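Local coordinates for protein naphthalene dioxygenase small subunit (PDB 2B1X) that probably serves as the structural beta subunit of a Rieske non-heme iron dioxygenase that oxidises naphthalene, at residues B[30-33]-B[34-37]; B[50-53]-B[54-58]; B[20-23]-B[24-28]. One frame throughout, in Å; residues are numbered along the deposited sequence.

Contact 1 of 3, residues B[30-33]-B[34-37]; sequences KYRE and WLAL
Leu35 N donates to Tyr31 O over 2.8 Å, and the bond is moderately bent at 150°. One residue earlier, Trp34 N reaches Lys30 O at 3.1 Å, so the first turn starts from the residue at the N-cap position. Ala36 N is shared between two acceptors, both weakly: Glu33 O at 3.2 Å and Arg32 O at 3.5 Å. Leu37 N then closes back on Trp34 O, 2.8 Å away. These bonds belong to the short helix 31-35, which follows helix 10-27 in this NTF2-like fold and is wedged between it and helix 71-81. On the outer side, Arg32 is bent at both chi2 and chi3, which curls the guanidinium forward along the helix, toward Leu35, until Arg32 NH1 meets the CD2 methyl of Leu35 at 3.6 Å. The approach is oblique, and the same guanidinium is held from beyond by a salt bridge from NH2 to Glu82. Trp34 turns the other way. With CG anti to the backbone N (chi1 179°), Trp34 CB rests 3.5 Å from Tyr31 O while the indole leads off into the interior, where NE1 bonds to Glu22 and the ring packs on Met74 and Ile171. Ala36 adds only a methyl, its CB set 3.4 Å from Glu33 O. The side chain of Tyr31 points away from 34-37, to pack against Val78 and against Arg54 of a neighbouring subunit.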
loop_
_atom_site.group_PDB
_atom_site.type_symbol
_atom_site.label_atom_id
_atom_site.label_comp_id
_atom_site.label_asym_id
_atom_site.label_seq_id
_atom_site.Cartn_x
_atom_site.Cartn_y
_atom_site.Cartn_z
ATOM N N LYS B 30 8.957 1.220 28.208
ATOM C CA LYS B 30 9.477 1.633 29.520
ATOM C C LYS B 30 9.667 3.141 29.593
ATOM O O LYS B 30 10.794 3.627 29.666
ATOM C CB LYS B 30 10.795 0.905 29.840
ATOM C CG LYS B 30 10.599 -0.593 29.986
ATOM C CD LYS B 30 11.865 -1.346 30.290
ATOM C CE LYS B 30 11.541 -2.824 30.507
ATOM N NZ LYS B 30 12.782 -3.668 30.591
ATOM N N TYR B 31 8.559 3.873 29.567
ATOM C CA TYR B 31 8.600 5.337 29.494
ATOM C C TYR B 31 9.196 6.052 30.735
ATOM O O TYR B 31 9.920 7.048 30.612
ATOM C CB TYR B 31 7.204 5.858 29.177
ATOM C CG TYR B 31 6.734 5.424 27.787
ATOM C CD1 TYR B 31 5.736 4.453 27.632
ATOM C CD2 TYR B 31 7.308 5.968 26.643
ATOM C CE1 TYR B 31 5.294 4.044 26.339
ATOM C CE2 TYR B 31 6.895 5.582 25.368
ATOM C CZ TYR B 31 5.884 4.618 25.219
ATOM O OH TYR B 31 5.486 4.238 23.948
ATOM N N ARG B 32 8.908 5.504 31.911
ATOM C CA ARG B 32 9.376 6.067 33.172
ATOM C C ARG B 32 10.902 5.962 33.239
ATOM O O ARG B 32 11.587 6.929 33.579
ATOM C CB ARG B 32 8.694 5.346 34.344
ATOM C CG ARG B 32 9.114 5.804 35.753
ATOM C CD ARG B 32 9.063 7.299 35.974
ATOM N NE ARG B 32 7.727 7.871 35.822
ATOM C CZ ARG B 32 7.449 9.170 35.963
ATOM N NH1 ARG B 32 8.417 10.033 36.281
ATOM N NH2 ARG B 32 6.207 9.609 35.803
ATOM N N GLU B 33 11.426 4.799 32.863
ATOM C CA GLU B 33 12.873 4.606 32.750
ATOM C C GLU B 33 13.509 5.525 31.723
ATOM O O GLU B 33 14.577 6.047 31.964
ATOM C CB GLU B 33 13.214 3.158 32.405
ATOM C CG GLU B 33 12.884 2.198 33.535
ATOM C CD GLU B 33 13.469 0.813 33.323
ATOM O OE1 GLU B 33 14.672 0.703 32.967
ATOM O OE2 GLU B 33 12.718 -0.173 33.522
ATOM N N TRP B 34 12.855 5.699 30.578
ATOM C CA TRP B 34 13.362 6.589 29.544
ATOM C C TRP B 34 13.430 8.027 30.074
ATOM O O TRP B 34 14.401 8.754 29.815
ATOM C CB TRP B 34 12.489 6.522 28.290
ATOM C CG TRP B 34 12.963 7.445 27.206
ATOM C CD1 TRP B 34 13.907 7.182 26.236
ATOM C CD2 TRP B 34 12.548 8.784 26.998
ATOM N NE1 TRP B 34 14.077 8.283 25.433
ATOM C CE2 TRP B 34 13.260 9.284 25.880
ATOM C CE3 TRP B 34 11.626 9.623 27.634
ATOM C CZ2 TRP B 34 13.074 10.590 25.380
ATOM C CZ3 TRP B 34 11.461 10.938 27.146
ATOM C CH2 TRP B 34 12.179 11.396 26.033
ATOM N N LEU B 35 12.401 8.433 30.817
ATOM C CA LEU B 35 12.342 9.789 31.333
ATOM C C LEU B 35 13.570 10.139 32.199
ATOM O O LEU B 35 13.995 11.284 32.225
ATOM C CB LEU B 35 11.025 10.025 32.086
ATOM C CG LEU B 35 10.641 11.491 32.336
ATOM C CD1 LEU B 35 10.500 12.272 31.013
ATOM C CD2 LEU B 35 9.382 11.589 33.183
ATOM N N ALA B 36 14.144 9.134 32.868
ATOM C CA ALA B 36 15.342 9.303 33.676
ATOM C C ALA B 36 16.603 9.593 32.825
ATOM O O ALA B 36 17.624 10.018 33.367
ATOM C CB ALA B 36 15.562 8.073 34.575
ATOM N N LEU B 37 16.532 9.377 31.506
ATOM C CA LEU B 37 17.681 9.651 30.641
ATOM C C LEU B 37 17.740 11.097 30.184
ATOM O O LEU B 37 18.666 11.499 29.470
ATOM C CB LEU B 37 17.674 8.734 29.411
ATOM C CG LEU B 37 17.593 7.236 29.672
ATOM C CD1 LEU B 37 17.449 6.483 28.336
ATOM C CD2 LEU B 37 18.793 6.761 30.477
#

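Contact 2 of 3, residues B[50-53]-B[54-58]; sequences VTRE and REAVT
Arg52 folds its guanidinium over Ala56, so that the CB methyl sits 3.3 Å from the plane of that flat group and over its centre; Arg52 CZ to Ala56 CB is 3.4 Å. The same side chain reaches further along the loop, where Arg52 NH1 makes a weak hydrogen bond to Thr58 O at 3.0 Å, bent to 129° and approached obliquely to the guanidinium. What bends the arginine into this position is chi3 (50°), the one tight kink in an otherwise stretched chain. Ala56 is held in place beneath it by a type I beta turn from Glu53 to Ala56, within the long loop that joins strand 42-49 to strand 60-61. Ala56 N closes the turn on Glu53 O at 3.1 Å. Around the turn, Glu53 CG touches Glu55 CB at 4.0 Å, and the two carboxylates are inclined by 66°. Glu53 OE2 and Glu55 OE2 stand 5.5 Å apart, like charges near each other without touching. Further out, Thr58 OG1 bonds to Val60 N, which ties Thr58 to the start of strand 60-61, and Arg52 packs on Met100 of the large subunit. The tip of the turn meets a neighbouring small subunit, in which Asp90 accepts a hydrogen bond from Arg54 N and also packs against Glu53.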
loop_
_atom_site.group_PDB
_atom_site.type_symbol
_atom_site.label_atom_id
_atom_site.label_comp_id
_atom_site.label_asym_id
_atom_site.label_seq_id
_atom_site.Cartn_x
_atom_site.Cartn_y
_atom_site.Cartn_z
ATOM N N VAL B 50 7.799 21.610 4.588
ATOM C CA VAL B 50 6.952 21.772 3.419
ATOM C C VAL B 50 7.795 21.607 2.147
ATOM O O VAL B 50 8.954 21.984 2.131
ATOM C CB VAL B 50 6.194 23.130 3.421
ATOM C CG1 VAL B 50 5.205 23.218 4.653
ATOM C CG2 VAL B 50 7.165 24.327 3.458
ATOM N N THR B 51 7.196 21.054 1.087
ATOM C CA THR B 51 7.880 20.946 -0.206
ATOM C C THR B 51 8.220 22.338 -0.754
ATOM O O THR B 51 7.358 23.213 -0.839
ATOM C CB THR B 51 6.994 20.197 -1.233
ATOM O OG1 THR B 51 6.590 18.924 -0.705
ATOM C CG2 THR B 51 7.813 19.848 -2.505
ATOM N N ARG B 52 9.472 22.535 -1.152
ATOM C CA ARG B 52 9.906 23.801 -1.744
ATOM C C ARG B 52 10.879 23.564 -2.880
ATOM O O ARG B 52 11.551 22.517 -2.933
ATOM C CB ARG B 52 10.546 24.696 -0.683
ATOM C CG ARG B 52 9.597 24.995 0.448
ATOM C CD ARG B 52 9.793 26.266 1.163
ATOM N NE ARG B 52 9.896 27.424 0.280
ATOM C CZ ARG B 52 10.648 28.469 0.572
ATOM N NH1 ARG B 52 11.342 28.472 1.702
ATOM N NH2 ARG B 52 10.711 29.500 -0.251
ATOM N N GLU B 53 10.982 24.532 -3.781
ATOM C CA GLU B 53 12.020 24.459 -4.816
ATOM C C GLU B 53 13.403 24.328 -4.184
ATOM O O GLU B 53 13.631 24.728 -3.037
ATOM C CB GLU B 53 11.958 25.652 -5.797
ATOM C CG GLU B 53 12.089 27.025 -5.139
ATOM C CD GLU B 53 10.735 27.653 -4.811
ATOM O OE1 GLU B 53 9.783 26.901 -4.464
ATOM O OE2 GLU B 53 10.619 28.904 -4.899
ATOM N N ARG B 54 14.319 23.728 -4.939
ATOM C CA ARG B 54 15.691 23.484 -4.500
ATOM C C ARG B 54 16.363 24.796 -4.047
ATOM O O ARG B 54 17.210 24.800 -3.140
ATOM C CB ARG B 54 16.453 22.842 -5.669
ATOM C CG ARG B 54 17.888 22.402 -5.411
ATOM C CD ARG B 54 18.342 21.201 -6.254
ATOM N NE ARG B 54 18.908 20.223 -5.337
ATOM C CZ ARG B 54 18.565 18.945 -5.217
ATOM N NH1 ARG B 54 17.669 18.362 -6.011
ATOM N NH2 ARG B 54 19.173 18.234 -4.288
ATOM N N GLU B 55 15.963 25.899 -4.678
ATOM C CA GLU B 55 16.524 27.230 -4.418
ATOM C C GLU B 55 16.266 27.741 -3.000
ATOM O O GLU B 55 17.044 28.542 -2.496
ATOM C CB GLU B 55 15.917 28.233 -5.386
ATOM C CG GLU B 55 16.912 29.137 -6.052
ATOM C CD GLU B 55 16.238 30.108 -7.005
ATOM O OE1 GLU B 55 16.540 30.038 -8.219
ATOM O OE2 GLU B 55 15.403 30.930 -6.552
ATOM N N ALA B 56 15.163 27.300 -2.381
ATOM C CA ALA B 56 14.798 27.749 -1.047
ATOM C C ALA B 56 15.925 27.455 -0.061
ATOM O O ALA B 56 16.531 26.384 -0.092
ATOM C CB ALA B 56 13.479 27.084 -0.594
ATOM N N VAL B 57 16.204 28.411 0.814
ATOM C CA VAL B 57 17.263 28.268 1.817
ATOM C C VAL B 57 16.914 27.157 2.808
ATOM O O VAL B 57 17.766 26.380 3.253
ATOM C CB VAL B 57 17.490 29.614 2.559
ATOM C CG1 VAL B 57 18.314 29.421 3.829
ATOM C CG2 VAL B 57 18.148 30.632 1.629
ATOM N N THR B 58 15.643 27.076 3.152
ATOM C CA THR B 58 15.189 26.002 4.024
ATOM C C THR B 58 13.772 25.590 3.698
ATOM O O THR B 58 13.012 26.396 3.169
ATOM C CB THR B 58 15.304 26.413 5.516
ATOM O OG1 THR B 58 15.014 25.269 6.324
ATOM C CG2 THR B 58 14.228 27.430 5.922
#

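Contact 3 of 3, residues B[20-23]-B[24-28]; sequences YMEA and ELLDA
The carboxylate of Asp27 has Ala23 O standing above its plane, close to the carbon CG at 3.3 Å, and OD2 is no nearer to that oxygen. The carboxylate of Glu22 presents OE2 to the CD2 methyl of Leu26 at 3.8 Å, the methyl lying to one side of the carboxylate plane. Neither carboxylate finds its polar partner within these residues: Glu22 OE2 takes both Trp34 NE1 and Arg154 NH1, while Asp27 OD1 accepts from His97 ND1. Asp27 is turned toward Ala23 by CG lying anti to the carbonyl carbon (chi1 -61°), and its own backbone N makes the shortest of the four i to i+4 bonds, to Ala23 O at 2.8 Å. Replacing Asp27 by a leucine would probably leave His97 ND1 without its carboxylate mate and lose the polar tie from this helix end to strand 94-106. The other three run from Glu24 N to Tyr20 O, from Leu25 N to Met21 O and from Leu26 N to Glu22 O, the last nearly straight at 166°. Met21 and Leu25, one turn apart, run alongside each other, and their apolar contact is the sulfur SD of Met21 against Leu25 CD1 at 3.9 Å. Glu24 leads off to a salt bridge with Arg103 of a neighbouring subunit. Regular i to i+4 bonding of this sort marks the last turns of the N-terminal helix 10-27, which packs across the curved beta sheet as in other members of the NTF2-like clan.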
loop_
_atom_site.group_PDB
_atom_site.type_symbol
_atom_site.label_atom_id
_atom_site.label_comp_id
_atom_site.label_asym_id
_atom_site.label_seq_id
_atom_site.Cartn_x
_atom_site.Cartn_y
_atom_site.Cartn_z
ATOM N N TYR B 20 21.342 2.569 21.723
ATOM C CA TYR B 20 20.629 1.310 21.528
ATOM C C TYR B 20 19.838 0.965 22.786
ATOM O O TYR B 20 18.758 0.407 22.693
ATOM C CB TYR B 20 21.579 0.171 21.144
ATOM C CG TYR B 20 22.311 0.339 19.837
ATOM C CD1 TYR B 20 23.432 -0.433 19.568
ATOM C CD2 TYR B 20 21.850 1.208 18.822
ATOM C CE1 TYR B 20 24.113 -0.338 18.377
ATOM C CE2 TYR B 20 22.538 1.309 17.579
ATOM C CZ TYR B 20 23.669 0.530 17.378
ATOM O OH TYR B 20 24.405 0.573 16.196
ATOM N N MET B 21 20.376 1.303 23.952
ATOM C CA MET B 21 19.661 1.128 25.226
ATOM C C MET B 21 18.418 2.032 25.295
ATOM O O MET B 21 17.372 1.644 25.815
ATOM C CB MET B 21 20.617 1.426 26.384
ATOM C CG MET B 21 19.982 1.497 27.806
ATOM S SD MET B 21 19.195 3.114 28.163
ATOM C CE MET B 21 20.634 4.244 28.296
ATOM N N GLU B 22 18.546 3.240 24.761
ATOM C CA GLU B 22 17.459 4.192 24.774
ATOM C C GLU B 22 16.319 3.674 23.911
ATOM O O GLU B 22 15.173 3.664 24.347
ATOM C CB GLU B 22 17.922 5.550 24.238
ATOM C CG GLU B 22 16.896 6.658 24.464
ATOM C CD GLU B 22 16.806 7.667 23.320
ATOM O OE1 GLU B 22 17.723 7.719 22.468
ATOM O OE2 GLU B 22 15.827 8.451 23.291
ATOM N N ALA B 23 16.655 3.266 22.685
ATOM C CA ALA B 23 15.695 2.670 21.751
ATOM C C ALA B 23 15.003 1.419 22.330
ATOM O O ALA B 23 13.795 1.231 22.176
ATOM C CB ALA B 23 16.392 2.324 20.425
ATOM N N GLU B 24 15.780 0.556 22.966
ATOM C CA GLU B 24 15.245 -0.631 23.628
ATOM C C GLU B 24 14.190 -0.318 24.670
ATOM O O GLU B 24 13.150 -0.985 24.713
ATOM C CB GLU B 24 16.371 -1.463 24.266
ATOM C CG GLU B 24 15.889 -2.738 24.947
ATOM C CD GLU B 24 16.982 -3.449 25.710
ATOM O OE1 GLU B 24 17.993 -3.831 25.096
ATOM O OE2 GLU B 24 16.844 -3.623 26.942
ATOM N N LEU B 25 14.465 0.663 25.529
ATOM C CA LEU B 25 13.491 1.114 26.523
ATOM C C LEU B 25 12.215 1.581 25.825
ATOM O O LEU B 25 11.121 1.162 26.205
ATOM C CB LEU B 25 14.068 2.253 27.385
ATOM C CG LEU B 25 15.165 2.010 28.438
ATOM C CD1 LEU B 25 15.445 3.295 29.240
ATOM C CD2 LEU B 25 14.788 0.888 29.432
ATOM N N LEU B 26 12.350 2.427 24.802
ATOM C CA LEU B 26 11.163 2.928 24.089
ATOM C C LEU B 26 10.366 1.769 23.476
ATOM O O LEU B 26 9.142 1.712 23.596
ATOM C CB LEU B 26 11.551 3.918 22.963
ATOM C CG LEU B 26 11.567 5.452 23.199
ATOM C CD1 LEU B 26 11.079 5.896 24.565
ATOM C CD2 LEU B 26 12.932 6.066 22.925
ATOM N N ASP B 27 11.060 0.834 22.846
ATOM C CA ASP B 27 10.352 -0.277 22.202
ATOM C C ASP B 27 9.746 -1.259 23.223
ATOM O O ASP B 27 8.957 -2.103 22.862
ATOM C CB ASP B 27 11.247 -0.997 21.180
ATOM C CG ASP B 27 11.712 -0.069 20.046
ATOM O OD1 ASP B 27 10.989 0.919 19.742
ATOM O OD2 ASP B 27 12.791 -0.245 19.426
ATOM N N ALA B 28 10.120 -1.152 24.488
ATOM C CA ALA B 28 9.539 -2.023 25.509
ATOM C C ALA B 28 8.474 -1.271 26.298
ATOM O O ALA B 28 7.873 -1.830 27.241
ATOM C CB ALA B 28 10.603 -2.567 26.416
#

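From the N terminus the chain passes through contact 3 on the last turns of helix 10-27, turns sharply, and enters contact 1 on helix 31-35; both knit helical turns. It then runs through strand 42-49 into contact 2, which closes back the loop before strand 60-61. The three follow in series, none nested in or crossing another. Contacts 1 and 3 touch: the turn between their helices is tied by a probable hydrogen bond from Lys30 N to Leu25 O (2.9 Å), and Trp34 packs on Leu26. Contact 2 lies on the opposite side of the chain's centre, its centre about 37 Å from that of contact 1, yet in the assembly it meets contact 1 of a neighbouring subunit.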